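Long-range contact in nucleoid-associated protein HP_0035 (PDB 3F42), which probably binds DNA as a homodimer and alters its conformation, with a possible part in nucleoid organisation and gene regulation: residues E23-H31 with S41-E49. Numbering follows the deposited sequence.
With EDO (1,2-ethanediol), chain D.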
loop_
_atom_site.group_PDB
_atom_site.type_symbol
_atom_site.label_atom_id
_atom_site.label_comp_id
_atom_site.label_asym_id
_atom_site.label_seq_id
_atom_site.Cartn_x
_atom_site.Cartn_y
_atom_site.Cartn_z
ATOM N N GLU A 23 -2.276 -6.165 -11.960
ATOM C CA GLU A 23 -1.819 -7.549 -11.935
ATOM C C GLU A 23 -2.827 -8.464 -12.636
ATOM O O GLU A 23 -2.435 -9.426 -13.322
ATOM C CB GLU A 23 -1.549 -8.090 -10.524
ATOM C CG GLU A 23 -0.209 -7.770 -9.890
ATOM C CD GLU A 23 1.023 -8.318 -10.671
ATOM O OE1 GLU A 23 1.108 -8.089 -11.906
ATOM O OE2 GLU A 23 1.904 -8.920 -10.025
ATOM N N GLU A 24 -4.118 -8.200 -12.447
ATOM C CA GLU A 24 -5.135 -8.991 -13.165
ATOM C C GLU A 24 -5.000 -8.839 -14.690
ATOM O O GLU A 24 -5.058 -9.839 -15.434
ATOM C CB GLU A 24 -6.571 -8.714 -12.661
ATOM C CG GLU A 24 -7.145 -7.343 -12.975
ATOM C CD GLU A 24 -8.654 -7.253 -12.747
ATOM O OE1 GLU A 24 -9.073 -6.709 -11.698
ATOM O OE2 GLU A 24 -9.417 -7.722 -13.620
ATOM N N LYS A 25 -4.788 -7.609 -15.160
ATOM C CA LYS A 25 -4.552 -7.347 -16.572
ATOM C C LYS A 25 -3.275 -8.062 -17.033
ATOM O O LYS A 25 -3.254 -8.668 -18.091
ATOM C CB LYS A 25 -4.436 -5.847 -16.809
ATOM C CG LYS A 25 -4.299 -5.444 -18.238
ATOM C CD LYS A 25 -4.649 -3.982 -18.359
ATOM C CE LYS A 25 -5.081 -3.597 -19.766
ATOM N NZ LYS A 25 -5.486 -2.140 -19.699
ATOM N N ASN A 26 -2.206 -7.975 -16.240
ATOM C CA ASN A 26 -0.963 -8.652 -16.612
ATOM C C ASN A 26 -1.194 -10.157 -16.776
ATOM O O ASN A 26 -0.653 -10.771 -17.702
ATOM C CB ASN A 26 0.113 -8.467 -15.552
ATOM C CG ASN A 26 0.662 -7.078 -15.525
ATOM O OD1 ASN A 26 0.656 -6.367 -16.541
ATOM N ND2 ASN A 26 1.141 -6.659 -14.349
ATOM N N LYS A 27 -1.960 -10.743 -15.858
ATOM C CA LYS A 27 -2.176 -12.189 -15.870
ATOM C C LYS A 27 -2.879 -12.610 -17.187
ATOM O O LYS A 27 -2.631 -13.688 -17.747
ATOM C CB LYS A 27 -3.007 -12.610 -14.659
ATOM C CG LYS A 27 -3.116 -14.126 -14.508
ATOM C CD LYS A 27 -4.060 -14.476 -13.430
ATOM C CE LYS A 27 -4.177 -15.994 -13.342
ATOM N NZ LYS A 27 -4.586 -16.323 -11.947
ATOM N N ASP A 28 -3.702 -11.714 -17.704
ATOM C CA ASP A 28 -4.410 -11.925 -18.978
ATOM C C ASP A 28 -3.612 -11.630 -20.254
ATOM O O ASP A 28 -4.121 -11.821 -21.361
ATOM C CB ASP A 28 -5.656 -11.058 -18.967
ATOM C CG ASP A 28 -6.905 -11.851 -18.837
ATOM O OD1 ASP A 28 -6.855 -13.120 -18.820
ATOM O OD2 ASP A 28 -7.956 -11.180 -18.783
ATOM N N THR A 29 -2.369 -11.180 -20.132
ATOM C CA THR A 29 -1.585 -10.777 -21.296
ATOM C C THR A 29 -0.656 -11.924 -21.647
ATOM O O THR A 29 0.067 -12.392 -20.772
ATOM C CB THR A 29 -0.819 -9.476 -20.995
ATOM O OG1 THR A 29 -1.784 -8.449 -20.624
ATOM C CG2 THR A 29 -0.019 -9.011 -22.194
ATOM N N ILE A 30 -0.630 -12.350 -22.910
ATOM C CA ILE A 30 0.294 -13.464 -23.315
ATOM C C ILE A 30 1.457 -12.928 -24.136
ATOM O O ILE A 30 1.235 -12.142 -25.067
ATOM C CB ILE A 30 -0.463 -14.507 -24.174
ATOM C CG1 ILE A 30 -1.673 -15.021 -23.405
ATOM C CG2 ILE A 30 0.474 -15.704 -24.610
ATOM C CD1 ILE A 30 -2.648 -15.893 -24.302
ATOM N N HIS A 31 2.686 -13.351 -23.796
ATOM C CA HIS A 31 3.890 -13.002 -24.568
ATOM C C HIS A 31 4.501 -14.303 -25.069
ATOM O O HIS A 31 4.774 -15.182 -24.279
ATOM C CB HIS A 31 4.944 -12.272 -23.699
ATOM C CG HIS A 31 6.213 -11.947 -24.451
ATOM N ND1 HIS A 31 7.322 -12.777 -24.448
ATOM C CD2 HIS A 31 6.538 -10.898 -25.242
ATOM C CE1 HIS A 31 8.264 -12.253 -25.214
ATOM N NE2 HIS A 31 7.815 -11.116 -25.710
ATOM N N SER A 41 8.715 -22.846 -29.077
ATOM C CA SER A 41 7.855 -21.716 -28.771
ATOM C C SER A 41 7.558 -21.779 -27.287
ATOM O O SER A 41 7.173 -22.854 -26.770
ATOM C CB SER A 41 6.556 -21.796 -29.549
ATOM O OG SER A 41 5.843 -20.578 -29.372
ATOM N N VAL A 42 7.699 -20.641 -26.618
ATOM C CA VAL A 42 7.291 -20.555 -25.204
ATOM C C VAL A 42 6.333 -19.395 -25.034
ATOM O O VAL A 42 6.468 -18.389 -25.713
ATOM C CB VAL A 42 8.457 -20.437 -24.218
ATOM C CG1 VAL A 42 9.362 -21.669 -24.363
ATOM C CG2 VAL A 42 9.253 -19.128 -24.474
ATOM N N SER A 43 5.345 -19.572 -24.170
ATOM C CA SER A 43 4.417 -18.477 -23.869
ATOM C C SER A 43 4.379 -18.219 -22.367
ATOM O O SER A 43 4.180 -19.133 -21.564
ATOM C CB SER A 43 2.999 -18.809 -24.350
ATOM O OG SER A 43 3.003 -18.977 -25.753
ATOM N N PHE A 44 4.482 -16.942 -22.027
ATOM C CA PHE A 44 4.373 -16.489 -20.657
ATOM C C PHE A 44 3.166 -15.601 -20.510
ATOM O O PHE A 44 2.825 -14.853 -21.439
ATOM C CB PHE A 44 5.577 -15.629 -20.313
ATOM C CG PHE A 44 6.878 -16.403 -20.208
ATOM C CD1 PHE A 44 7.236 -16.992 -19.000
ATOM C CD2 PHE A 44 7.744 -16.522 -21.308
ATOM C CE1 PHE A 44 8.432 -17.696 -18.862
ATOM C CE2 PHE A 44 8.968 -17.234 -21.167
ATOM C CZ PHE A 44 9.294 -17.813 -19.934
ATOM N N ASN A 45 2.586 -15.610 -19.322
ATOM C CA ASN A 45 1.679 -14.505 -19.003
ATOM C C ASN A 45 2.463 -13.326 -18.420
ATOM O O ASN A 45 3.681 -13.408 -18.202
ATOM C CB ASN A 45 0.511 -14.981 -18.131
ATOM C CG ASN A 45 0.916 -15.356 -16.708
ATOM O OD1 ASN A 45 1.960 -14.939 -16.177
ATOM N ND2 ASN A 45 0.079 -16.174 -16.077
ATOM N N GLY A 46 1.768 -12.217 -18.172
ATOM C CA GLY A 46 2.427 -11.005 -17.738
ATOM C C GLY A 46 2.836 -11.022 -16.282
ATOM O O GLY A 46 3.453 -10.062 -15.800
ATOM N N LEU A 47 2.548 -12.118 -15.588
ATOM C CA LEU A 47 3.106 -12.338 -14.238
ATOM C C LEU A 47 4.441 -13.058 -14.356
ATOM O O LEU A 47 5.160 -13.214 -13.368
ATOM C CB LEU A 47 2.178 -13.203 -13.376
ATOM C CG LEU A 47 0.750 -12.675 -13.240
ATOM C CD1 LEU A 47 -0.074 -13.598 -12.310
ATOM C CD2 LEU A 47 0.767 -11.266 -12.681
ATOM N N GLY A 48 4.777 -13.514 -15.548
ATOM C CA GLY A 48 6.015 -14.296 -15.749
ATOM C C GLY A 48 5.868 -15.790 -15.585
ATOM O O GLY A 48 6.859 -16.537 -15.611
ATOM N N GLU A 49 4.644 -16.258 -15.426
ATOM C CA GLU A 49 4.353 -17.709 -15.421
ATOM C C GLU A 49 4.400 -18.287 -16.833
ATOM O O GLU A 49 3.908 -17.680 -17.812
ATOM C CB GLU A 49 2.968 -17.956 -14.807
ATOM C CG GLU A 49 2.951 -17.438 -13.349
ATOM C CD GLU A 49 1.579 -17.340 -12.687
ATOM O OE1 GLU A 49 0.550 -17.317 -13.380
ATOM O OE2 GLU A 49 1.570 -17.219 -11.434
HETATM C C1 EDO D . 4.956 -15.747 -9.088
HETATM O O1 EDO D . 4.052 -15.324 -10.117
HETATM C C2 EDO D . 5.319 -17.202 -9.356
HETATM O O2 EDO D . 4.192 -17.979 -9.814
HETATM O O HOH W 1 -1.445 -17.102 -11.489
#
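The antiparallel hairpin of strands 30-35 and 40-45 in this YbaB/EbfC-family fold illustrates how a sheet can be tied to the helix that leads into it. His31 and Phe44 form a hydrogen-bonded pair: His31 N donates to Phe44 O (2.8 Å) almost straight, and Phe44 N returns a bond to His31 O. On the same sheet face as His31, the Phe44 ring meets Tyr78 of helix 63-93. A type I turn from Asn45 to Gly48 follows, lying against the end of helix 5-27, where Gly46 N makes a weak bond to Asn26 O (2.9 Å). Leu47, with CG anti to its carbonyl carbon (chi1 -55°), splits its branches: CD1 lies on Lys27 CG at 3.8 Å, while CD2 approaches Glu23 OE1 at 3.3 Å. That oxygen is also met nearly along its C-O axis by Asn26 ND2, and Glu23 OE2 forms a salt bridge with Arg85 of helix 63-93; bonds on both oxygens restrain the carboxylate's rotation. Asn45 CB packs against Lys27 O at 3.4 Å, while its amide braces the turn. Its OD1 closes an Asx turn with Leu47 N and accepts Glu49 N from the opposite face of the amide, both donors standing well out of its plane. Asn45 ND2 in turn donates to Glu49 OE1 on its anti side at 3.0 Å.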